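Local coordinates for DUF3298 domain-containing protein (Pseudomonas aeruginosa, PDB 4E72) that is of unknown function but belongs to the DUF3298 family and, carrying a signal sequence in its precursor, is probably exported from the cytoplasm, at residues R50-L53 and E54-R57; R73-L76 and D77-P81; W156-N160 and K161-D165; L189-A193 and Y194-P198; I208-P211 and R212-G215. All coordinates share one frame; numbering follows the deposited sequence.

Overall arrangement
All five contacts are local, each within one continuous run of chain, and they follow in the order 1 to 5. Interactions 1 and 2 finish the successive helices 44-54 and 68-78, the centres of the two contacts about 17 Å apart; both helices lie against the mixed six-stranded sheet. Interaction 3 ends helix 142-159, about 34 Å from interaction 1 between centres and across the chain's centre from it. Interactions 4 and 5 begin at the ends of strands 187-190 and 205-208 of the small antiparallel sheet. Interaction 4 touches interaction 3 through W156 and A197, and interaction 5 through L189 and I208. The last three contacts thus border one helix-and-sheet unit, while the first two belong to the helical cover of the larger sheet.

Interaction 1 of 5, residues R50-L53 and E54-R57; sequences RALL and EMTR
T56 folds back on the end of helix 44-54 and puts two hydrogen bonds on a single carbonyl: L53 O receives T56 OG1 at 2.6 Å and the backbone N of T56 at 3.1 Å. The hydroxyl gets there because chi1 of 70° sets OG1 between its own backbone N and carbonyl carbon. Here the chain leaves the helix through a type I beta turn, E54 to R57, while E54 N still makes the helical bond to R50 O at 2.9 Å.

The packed side is mostly apolar. L52 CD2 meets SE of the selenomethionine M55 at 4.1 Å, the two chains crossing obliquely, and M55 CG rests 3.3 Å from the backbone oxygen A51 O.

The solvent side is looser and charged. R50 and E54 run alongside each other, and R50 NH1 bridges to E54 OE2 at 2.9 Å; the guanidinium and carboxylate planes are 42° apart. R57 NH2 approaches the same carboxylate in a weak second bridge, but R57 is poorly ordered. R50 would probably help to stabilise the ionised form of the acid, with a less certain contribution from R57.

L52 packs on L103 of strand 98-108 and on L87 and A89 of strand 84-95, M55 also lies on L103, and L53 and T56 touch Y71 of helix 68-78.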
# COMPACT_ATOMS: atom_id res chain seq x y z
N ARG A 50 -0.58 -10.42 -7.99
CA ARG A 50 -0.11 -9.48 -9.02
C ARG A 50 0.33 -8.15 -8.39
O ARG A 50 1.39 -7.64 -8.76
CB ARG A 50 -1.20 -9.24 -10.08
CG ARG A 50 -0.97 -8.00 -10.96
CD ARG A 50 -0.11 -8.29 -12.18
NE ARG A 50 -0.93 -8.36 -13.39
CZ ARG A 50 -1.13 -7.35 -14.23
NH1 ARG A 50 -0.56 -6.17 -14.00
NH2 ARG A 50 -1.90 -7.50 -15.30
N ALA A 51 -0.45 -7.62 -7.42
CA ALA A 51 -0.14 -6.35 -6.75
C ALA A 51 1.19 -6.45 -5.99
O ALA A 51 1.95 -5.48 -5.97
CB ALA A 51 -1.27 -5.94 -5.82
N LEU A 52 1.51 -7.64 -5.42
CA LEU A 52 2.80 -7.83 -4.75
C LEU A 52 3.93 -7.96 -5.76
O LEU A 52 4.99 -7.40 -5.54
CB LEU A 52 2.79 -9.05 -3.85
CG LEU A 52 2.06 -8.90 -2.54
CD1 LEU A 52 1.84 -10.26 -1.90
CD2 LEU A 52 2.79 -7.92 -1.62
N LEU A 53 3.67 -8.63 -6.89
CA LEU A 53 4.67 -8.80 -7.95
C LEU A 53 5.06 -7.46 -8.58
O LEU A 53 6.22 -7.30 -8.96
CB LEU A 53 4.18 -9.77 -9.04
CG LEU A 53 4.22 -11.25 -8.66
CD1 LEU A 53 3.45 -12.08 -9.68
CD2 LEU A 53 5.66 -11.75 -8.51
N GLU A 54 4.10 -6.50 -8.65
CA GLU A 54 4.32 -5.13 -9.17
C GLU A 54 5.32 -4.36 -8.31
O GLU A 54 6.06 -3.52 -8.83
CB GLU A 54 2.98 -4.34 -9.21
CG GLU A 54 2.03 -4.75 -10.34
CD GLU A 54 2.42 -4.44 -11.77
OE1 GLU A 54 3.30 -3.58 -12.01
OE2 GLU A 54 1.82 -5.06 -12.68
N MSE A 55 5.35 -4.64 -7.01
CA MSE A 55 6.27 -4.01 -6.05
C MSE A 55 7.70 -4.52 -6.18
O MSE A 55 8.59 -4.00 -5.52
CB MSE A 55 5.78 -4.22 -4.63
CG MSE A 55 4.34 -3.81 -4.41
SE MSE A 55 3.90 -4.11 -2.57
CE MSE A 55 4.55 -2.43 -1.88
N THR A 56 7.94 -5.53 -7.04
CA THR A 56 9.30 -6.05 -7.24
C THR A 56 9.94 -5.43 -8.48
O THR A 56 11.15 -5.60 -8.69
CB THR A 56 9.30 -7.58 -7.35
OG1 THR A 56 8.70 -7.98 -8.59
CG2 THR A 56 8.69 -8.28 -6.13
N ARG A 57 9.14 -4.73 -9.32
CA ARG A 57 9.62 -4.13 -10.56
C ARG A 57 10.48 -2.88 -10.29
O ARG A 57 9.95 -1.80 -10.02
CB ARG A 57 8.45 -3.79 -11.49
CG ARG A 57 8.76 -4.04 -12.96
CD ARG A 57 7.76 -3.39 -13.89
NE ARG A 57 6.43 -4.02 -13.83
CZ ARG A 57 5.64 -4.21 -14.88
NH1 ARG A 57 6.03 -3.84 -16.09
NH2 ARG A 57 4.45 -4.77 -14.72

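Interaction 2 of 5, residues R73-L76 and D77-P81; sequences RQFL and DSAEP
The C-terminal end of helix 68-78 is closed by A79, whose methyl lies over one face of the F75 ring. A79 CB is 4.3 Å from the ring centroid and 26° off the ring normal, a CH-pi contact whose nearest ring atom, F75 CE2, lies 3.9 Å from A79 CB. With chi1 at -177°, CG of F75 is anti to the backbone N and beside the carbonyl carbon, the side towards which the following residues climb. The same methyl, A79 CB, is 3.1 Å from F75 O.

The backbone runs out gradually. D77 N still bonds to R73 O at 3.0 Å in the regular helical pattern, but S78 N divides itself weakly between Q74 O and F75 O, and A79 N reaches F75 O at 2.8 Å in a bent, weak bond. A79 is also the first residue to abandon helical backbone angles, and from it the chain heads away towards P81. S78 strengthens this weakly bonded last turn with its side chain: chi1 of 52° folds OG back over the helix, where it donates to Q74 O at 3.0 Å, arriving from above the carbonyl plane. Two backbone N-H groups, those of D77 and S78, add weak bonds to that oxygen.

R73, Q74, D77 and S78 line the exposed flank. On the inner side, F75 packs on W83 and on V31 of strand 30-37, L76 shares V31, and L76 O takes a hydrogen bond from K20 NZ.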
# COMPACT_ATOMS: atom_id res chain seq x y z
N ARG A 73 12.14 -18.04 -6.63
CA ARG A 73 13.12 -18.87 -7.34
C ARG A 73 14.11 -17.98 -8.12
O ARG A 73 15.33 -18.18 -7.99
CB ARG A 73 12.37 -19.85 -8.28
CG ARG A 73 13.20 -20.63 -9.29
CD ARG A 73 12.39 -21.77 -9.90
NE ARG A 73 11.23 -21.33 -10.68
CZ ARG A 73 9.95 -21.55 -10.35
NH1 ARG A 73 9.65 -22.19 -9.22
NH2 ARG A 73 8.97 -21.13 -11.14
N GLN A 74 13.60 -17.02 -8.92
CA GLN A 74 14.47 -16.12 -9.68
C GLN A 74 15.37 -15.25 -8.75
O GLN A 74 16.58 -15.19 -8.99
CB GLN A 74 13.65 -15.22 -10.61
CG GLN A 74 14.54 -14.41 -11.56
CD GLN A 74 13.78 -13.40 -12.39
OE1 GLN A 74 12.56 -13.45 -12.53
NE2 GLN A 74 14.51 -12.47 -12.98
N PHE A 75 14.82 -14.64 -7.69
CA PHE A 75 15.61 -13.80 -6.77
C PHE A 75 16.73 -14.59 -6.11
O PHE A 75 17.86 -14.13 -6.09
CB PHE A 75 14.72 -13.13 -5.68
CG PHE A 75 15.48 -12.20 -4.77
CD1 PHE A 75 15.64 -10.86 -5.09
CD2 PHE A 75 16.08 -12.67 -3.60
CE1 PHE A 75 16.37 -10.00 -4.24
CE2 PHE A 75 16.81 -11.82 -2.76
CZ PHE A 75 16.93 -10.49 -3.08
N LEU A 76 16.42 -15.79 -5.58
CA LEU A 76 17.40 -16.66 -4.93
C LEU A 76 18.47 -17.15 -5.90
O LEU A 76 19.62 -17.34 -5.50
CB LEU A 76 16.71 -17.87 -4.25
CG LEU A 76 15.80 -17.58 -3.01
CD1 LEU A 76 15.18 -18.85 -2.49
CD2 LEU A 76 16.57 -16.88 -1.87
N ASP A 77 18.11 -17.32 -7.19
CA ASP A 77 19.04 -17.81 -8.21
C ASP A 77 20.05 -16.73 -8.65
O ASP A 77 21.13 -17.07 -9.09
CB ASP A 77 18.27 -18.35 -9.44
CG ASP A 77 19.09 -19.23 -10.38
OD1 ASP A 77 19.56 -20.31 -9.94
OD2 ASP A 77 19.27 -18.83 -11.56
N SER A 78 19.70 -15.46 -8.56
CA SER A 78 20.58 -14.39 -9.04
C SER A 78 21.09 -13.44 -7.93
O SER A 78 21.94 -12.59 -8.23
CB SER A 78 19.87 -13.57 -10.11
OG SER A 78 18.59 -13.12 -9.72
N ALA A 79 20.59 -13.58 -6.69
CA ALA A 79 20.97 -12.68 -5.59
C ALA A 79 22.44 -12.79 -5.23
O ALA A 79 23.00 -13.88 -5.30
CB ALA A 79 20.13 -12.96 -4.35
N GLU A 80 23.06 -11.65 -4.89
CA GLU A 80 24.46 -11.60 -4.44
C GLU A 80 24.48 -11.76 -2.91
O GLU A 80 23.40 -11.75 -2.34
CB GLU A 80 25.09 -10.28 -4.87
CG GLU A 80 25.51 -10.23 -6.34
CD GLU A 80 26.04 -8.90 -6.84
OE1 GLU A 80 26.29 -7.99 -6.01
OE2 GLU A 80 26.21 -8.77 -8.07
N PRO A 81 25.63 -11.97 -2.22
CA PRO A 81 25.58 -12.17 -0.75
C PRO A 81 24.99 -10.97 0.02
O PRO A 81 25.25 -9.82 -0.31
CB PRO A 81 27.05 -12.39 -0.37
CG PRO A 81 27.69 -12.95 -1.65
CD PRO A 81 27.01 -12.17 -2.74

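Interaction 3 of 5, residues W156-N160 and K161-D165; sequences WLLAN and KLDQD
L162 folds back across L157, the two side chains crossing at about a right angle, with L157 CD2 set 3.8 Å from L162 CB. The crossing follows from a Schellman motif that ends helix 142-159. K161, with positive phi, is its C-prime residue; L162 N bonds to L157 O at 2.8 Å in a nearly straight hydrogen bond, while K161 N spans 3.3 Å to L158 O. The reversal brings L162 towards the helix it has just left, and its CD1 branch then lies 3.8 Å from N160 CB. The same methyl approaches the W156 ring obliquely, at CH2.

W156 and N160 form a second group within the last turn. N160 has chi1 at -76°, which sets CG beside the backbone N and turns the amide back up the helix. From there ND2 donates to W156 O at 2.8 Å, with the acceptor 9° out of the amide plane and the N-H...O angle 165°. The amide nitrogen also stands 3.2 Å above the plane of the indole, towards its rim, so the bond fixes the rotation of the amide over the indole face.

On the exposed side L158 and D163 lie side by side and point the same way, L158 CD1 being 3.8 Å from D163 CB.

Beyond the turn, D165 caps the start of helix 166-171 through OD1 and F168 N. L162 packs on F168 of that helix and on Y201, and W156 lies on Y201 and P204 in the loop leading to strand 205-208.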
# COMPACT_ATOMS: atom_id res chain seq x y z
N TRP A 156 -1.30 17.60 8.84
CA TRP A 156 -0.18 16.68 9.10
C TRP A 156 1.08 17.46 9.51
O TRP A 156 1.79 17.02 10.41
CB TRP A 156 0.11 15.80 7.88
CG TRP A 156 1.27 14.87 8.05
CD1 TRP A 156 1.26 13.64 8.63
CD2 TRP A 156 2.63 15.12 7.66
NE1 TRP A 156 2.53 13.11 8.65
CE2 TRP A 156 3.40 14.00 8.07
CE3 TRP A 156 3.28 16.18 7.00
CZ2 TRP A 156 4.78 13.91 7.85
CZ3 TRP A 156 4.66 16.10 6.79
CH2 TRP A 156 5.38 14.97 7.20
N LEU A 157 1.36 18.61 8.85
CA LEU A 157 2.49 19.48 9.20
C LEU A 157 2.36 20.00 10.64
O LEU A 157 3.33 19.96 11.40
CB LEU A 157 2.62 20.67 8.22
CG LEU A 157 3.10 20.37 6.80
CD1 LEU A 157 2.79 21.56 5.87
CD2 LEU A 157 4.60 19.99 6.78
N LEU A 158 1.14 20.52 10.99
CA LEU A 158 0.77 21.06 12.30
C LEU A 158 0.90 19.98 13.37
O LEU A 158 1.45 20.25 14.43
CB LEU A 158 -0.66 21.67 12.29
CG LEU A 158 -1.11 22.40 13.58
CD1 LEU A 158 -0.23 23.59 13.89
CD2 LEU A 158 -2.53 22.89 13.48
N ALA A 159 0.45 18.75 13.08
CA ALA A 159 0.54 17.62 14.01
C ALA A 159 2.01 17.24 14.29
O ALA A 159 2.33 16.75 15.38
CB ALA A 159 -0.20 16.42 13.43
N ASN A 160 2.91 17.46 13.32
CA ASN A 160 4.33 17.12 13.45
C ASN A 160 5.22 18.32 13.80
O ASN A 160 6.45 18.18 13.75
CB ASN A 160 4.81 16.48 12.15
CG ASN A 160 4.35 15.06 12.00
OD1 ASN A 160 4.94 14.14 12.57
ND2 ASN A 160 3.29 14.84 11.26
N LYS A 161 4.63 19.47 14.18
CA LYS A 161 5.30 20.73 14.54
C LYS A 161 6.23 21.23 13.39
O LYS A 161 7.35 21.69 13.63
CB LYS A 161 6.06 20.61 15.88
CG LYS A 161 5.15 20.62 17.10
CD LYS A 161 5.93 20.74 18.40
CE LYS A 161 5.00 20.74 19.60
NZ LYS A 161 5.66 21.25 20.83
N LEU A 162 5.73 21.15 12.14
CA LEU A 162 6.46 21.57 10.94
C LEU A 162 5.75 22.75 10.27
O LEU A 162 6.22 23.26 9.25
CB LEU A 162 6.63 20.38 9.97
CG LEU A 162 7.52 19.22 10.47
CD1 LEU A 162 7.29 17.95 9.67
CD2 LEU A 162 9.01 19.61 10.48
N ASP A 163 4.66 23.22 10.90
CA ASP A 163 3.77 24.32 10.52
C ASP A 163 4.53 25.64 10.26
O ASP A 163 4.18 26.36 9.33
CB ASP A 163 2.70 24.50 11.63
CG ASP A 163 2.03 25.86 11.71
OD1 ASP A 163 1.32 26.23 10.75
OD2 ASP A 163 2.19 26.54 12.75
N GLN A 164 5.57 25.93 11.08
CA GLN A 164 6.38 27.16 10.95
C GLN A 164 7.78 26.87 10.33
O GLN A 164 8.49 27.83 10.00
CB GLN A 164 6.55 27.87 12.31
CG GLN A 164 5.24 28.20 13.05
CD GLN A 164 4.42 29.30 12.41
OE1 GLN A 164 3.56 29.05 11.55
NE2 GLN A 164 4.63 30.54 12.84
N ASP A 165 8.17 25.58 10.16
CA ASP A 165 9.46 25.18 9.56
C ASP A 165 9.37 25.33 8.04
O ASP A 165 8.95 24.39 7.34
CB ASP A 165 9.85 23.75 9.97
CG ASP A 165 11.27 23.30 9.63
OD1 ASP A 165 11.92 23.96 8.77
OD2 ASP A 165 11.72 22.27 10.20

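Interaction 4 of 5, residues L189-A193 and Y194-P198; sequences LKYDA and YSIAP
Y191 and I196 cross at about a right angle just beyond the end of strand 187-190, and the tyrosine can be followed outward atom by atom. Its CB stands 3.5 Å from S195 OG. At CG the ring is met from one face by I196 CD1, which lies 3.8 Å from the ring centroid and 16° off the normal, a CH-pi contact. CD2 comes next, 3.6 Å from I196 CG1, with S195 OG in the ring plane at this edge. CE2 is met by I196 CG2 at 3.8 Å, so all three outer carbons of the isoleucine touch the ring. The tip, OH, is bonded to Q175 O. I196 brings its longer branch over the ring with chi1 of 58°, CG1 lying between the backbone N and carbonyl carbon.

The chain reverses through a type II beta turn from D192 to S195, with Y194 at positive phi. S195 N makes only a weak bond to D192 O, whereas S195 OG makes the shorter bond to that oxygen, at 2.7 Å. A water accepts from S195 N at 3.1 Å and lies 2.8 Å from D192 O.

Y191 and I196 both pack on L206 of strand 205-208, A193 touches P116 of strand 115-124, and A197 lies on W156 of helix 142-159.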
# COMPACT_ATOMS: atom_id res chain seq x y z
N LEU A 189 -4.36 8.79 2.87
CA LEU A 189 -3.37 9.00 1.80
C LEU A 189 -2.03 8.59 2.36
O LEU A 189 -1.52 9.22 3.29
CB LEU A 189 -3.28 10.44 1.26
CG LEU A 189 -4.53 11.18 0.78
CD1 LEU A 189 -4.12 12.38 -0.03
CD2 LEU A 189 -5.39 10.32 -0.06
N LYS A 190 -1.48 7.50 1.83
CA LYS A 190 -0.21 6.97 2.29
C LYS A 190 0.91 7.28 1.28
O LYS A 190 0.75 7.03 0.09
CB LYS A 190 -0.35 5.45 2.55
CG LYS A 190 0.95 4.74 2.87
CD LYS A 190 1.22 4.68 4.32
CE LYS A 190 1.29 3.26 4.80
NZ LYS A 190 1.70 3.21 6.22
N TYR A 191 2.03 7.81 1.78
CA TYR A 191 3.15 8.26 0.98
C TYR A 191 4.33 7.34 1.05
O TYR A 191 4.67 6.79 2.10
CB TYR A 191 3.59 9.68 1.40
CG TYR A 191 2.62 10.70 0.85
CD1 TYR A 191 1.33 10.82 1.37
CD2 TYR A 191 2.94 11.45 -0.28
CE1 TYR A 191 0.40 11.69 0.81
CE2 TYR A 191 2.01 12.32 -0.85
CZ TYR A 191 0.73 12.41 -0.32
OH TYR A 191 -0.21 13.23 -0.91
N ASP A 192 4.99 7.18 -0.10
CA ASP A 192 6.23 6.44 -0.18
C ASP A 192 7.26 7.20 0.63
O ASP A 192 7.17 8.43 0.75
CB ASP A 192 6.66 6.27 -1.64
CG ASP A 192 5.90 5.15 -2.36
OD1 ASP A 192 5.87 4.00 -1.83
OD2 ASP A 192 5.39 5.41 -3.48
N ALA A 193 8.22 6.48 1.19
CA ALA A 193 9.33 7.09 1.91
C ALA A 193 10.06 8.05 0.96
O ALA A 193 10.11 7.79 -0.24
CB ALA A 193 10.29 6.00 2.39
N TYR A 194 10.53 9.19 1.48
CA TYR A 194 11.30 10.15 0.70
C TYR A 194 10.49 10.86 -0.40
O TYR A 194 11.08 11.27 -1.39
CB TYR A 194 12.53 9.43 0.08
CG TYR A 194 13.77 10.28 -0.07
CD1 TYR A 194 14.47 10.73 1.04
CD2 TYR A 194 14.29 10.55 -1.33
CE1 TYR A 194 15.65 11.46 0.90
CE2 TYR A 194 15.48 11.25 -1.48
CZ TYR A 194 16.14 11.73 -0.36
OH TYR A 194 17.27 12.50 -0.51
N SER A 195 9.16 11.05 -0.23
CA SER A 195 8.38 11.77 -1.24
C SER A 195 7.94 13.13 -0.71
O SER A 195 8.05 14.11 -1.44
CB SER A 195 7.17 10.96 -1.69
OG SER A 195 6.35 10.60 -0.60
N ILE A 196 7.41 13.20 0.55
CA ILE A 196 6.97 14.43 1.22
C ILE A 196 7.70 14.61 2.57
O ILE A 196 7.39 15.55 3.32
CB ILE A 196 5.42 14.53 1.38
CG1 ILE A 196 4.82 13.33 2.19
CG2 ILE A 196 4.73 14.78 0.02
CD1 ILE A 196 3.49 13.62 2.90
N ALA A 197 8.67 13.72 2.88
CA ALA A 197 9.43 13.79 4.14
C ALA A 197 10.66 12.93 4.06
O ALA A 197 10.65 11.97 3.31
CB ALA A 197 8.55 13.32 5.30
N PRO A 198 11.68 13.12 4.93
CA PRO A 198 12.84 12.19 4.93
C PRO A 198 12.42 10.81 5.43
O PRO A 198 11.34 10.67 6.00
CB PRO A 198 13.84 12.85 5.91
CG PRO A 198 13.36 14.23 6.13
CD PRO A 198 11.86 14.21 5.93
O HOH W 1 7.53 10.70 2.36

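Interaction 5 of 5, residues I208-P211 and R212-G215; sequences IPYP and RLNG
After strand 205-208 the chain winds into a short 3-10 turn, in which R212 N bonds to P209 O at 3.0 Å and L213 N to Y210 O at 2.8 Å. The turn returns L213 to I208: their side chains cross at about a right angle, and I208 CG2 sits 3.8 Å from L213 CG, within reach of both leucine methyls. In I208, chi1 of -50° sets CG1 beside the backbone N and leaves CG2, anti to it, as the branch that meets the leucine. L213 CD1 also comes obliquely to the Y210 ring, 4.4 Å from Y210 CD1, and the phenol beyond bonds to T183 O.

The outer side carries R212 and N214 among the prolines. R212 runs alongside P209, its CG 4.2 Å from P209 CD, then bends so that P211 O lies over one face of its guanidinium. N214 ND2 is 2.9 Å from P211 O, but at an angle too poor for a hydrogen bond.

Two backbone bonds and the apolar contact of I208 with L213, with Y210 beside it, thus hold the turn, while R212 lays its guanidinium against P211 O and makes a weak bond through NE to Q148 of helix 142-159.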
# COMPACT_ATOMS: atom_id res chain seq x y z
N ILE A 208 -8.06 12.61 5.22
CA ILE A 208 -9.08 13.57 4.79
C ILE A 208 -10.39 13.13 5.41
O ILE A 208 -10.87 12.05 5.08
CB ILE A 208 -9.25 13.80 3.27
CG1 ILE A 208 -7.91 14.09 2.56
CG2 ILE A 208 -10.28 14.92 3.02
CD1 ILE A 208 -7.93 13.66 1.09
N PRO A 209 -10.99 13.97 6.29
CA PRO A 209 -12.31 13.61 6.84
C PRO A 209 -13.37 13.49 5.74
O PRO A 209 -13.43 14.36 4.87
CB PRO A 209 -12.63 14.77 7.81
CG PRO A 209 -11.29 15.42 8.09
CD PRO A 209 -10.54 15.28 6.79
N TYR A 210 -14.24 12.46 5.80
CA TYR A 210 -15.34 12.30 4.82
C TYR A 210 -16.25 13.56 4.66
O TYR A 210 -16.60 13.84 3.52
CB TYR A 210 -16.19 11.05 5.11
CG TYR A 210 -15.48 9.78 4.69
CD1 TYR A 210 -15.54 9.34 3.37
CD2 TYR A 210 -14.67 9.09 5.57
CE1 TYR A 210 -14.88 8.17 2.97
CE2 TYR A 210 -14.00 7.93 5.19
CZ TYR A 210 -14.10 7.47 3.88
OH TYR A 210 -13.38 6.36 3.50
N PRO A 211 -16.55 14.40 5.69
CA PRO A 211 -17.39 15.59 5.42
C PRO A 211 -16.71 16.63 4.51
O PRO A 211 -17.41 17.47 3.94
CB PRO A 211 -17.68 16.17 6.81
CG PRO A 211 -17.44 15.03 7.75
CD PRO A 211 -16.28 14.28 7.14
N ARG A 212 -15.37 16.55 4.34
CA ARG A 212 -14.63 17.43 3.42
C ARG A 212 -14.73 16.90 1.99
O ARG A 212 -14.30 17.58 1.04
CB ARG A 212 -13.14 17.58 3.84
CG ARG A 212 -12.95 18.29 5.19
CD ARG A 212 -12.67 19.78 5.10
NE ARG A 212 -13.62 20.54 4.27
CZ ARG A 212 -14.81 20.96 4.67
NH1 ARG A 212 -15.25 20.68 5.89
NH2 ARG A 212 -15.58 21.66 3.85
N LEU A 213 -15.30 15.68 1.83
CA LEU A 213 -15.38 15.01 0.53
C LEU A 213 -16.81 14.88 -0.04
O LEU A 213 -17.02 14.09 -0.96
CB LEU A 213 -14.74 13.62 0.64
CG LEU A 213 -13.25 13.66 1.00
CD1 LEU A 213 -12.81 12.36 1.59
CD2 LEU A 213 -12.39 14.11 -0.20
N ASN A 214 -17.76 15.68 0.49
CA ASN A 214 -19.15 15.73 0.04
C ASN A 214 -19.17 16.27 -1.37
O ASN A 214 -18.73 17.40 -1.59
CB ASN A 214 -20.00 16.62 0.96
CG ASN A 214 -20.28 16.04 2.33
OD1 ASN A 214 -20.62 14.87 2.49
ND2 ASN A 214 -20.23 16.89 3.34
N GLY A 215 -19.62 15.46 -2.32
CA GLY A 215 -19.65 15.86 -3.72
C GLY A 215 -18.33 15.66 -4.43
O GLY A 215 -18.17 16.07 -5.58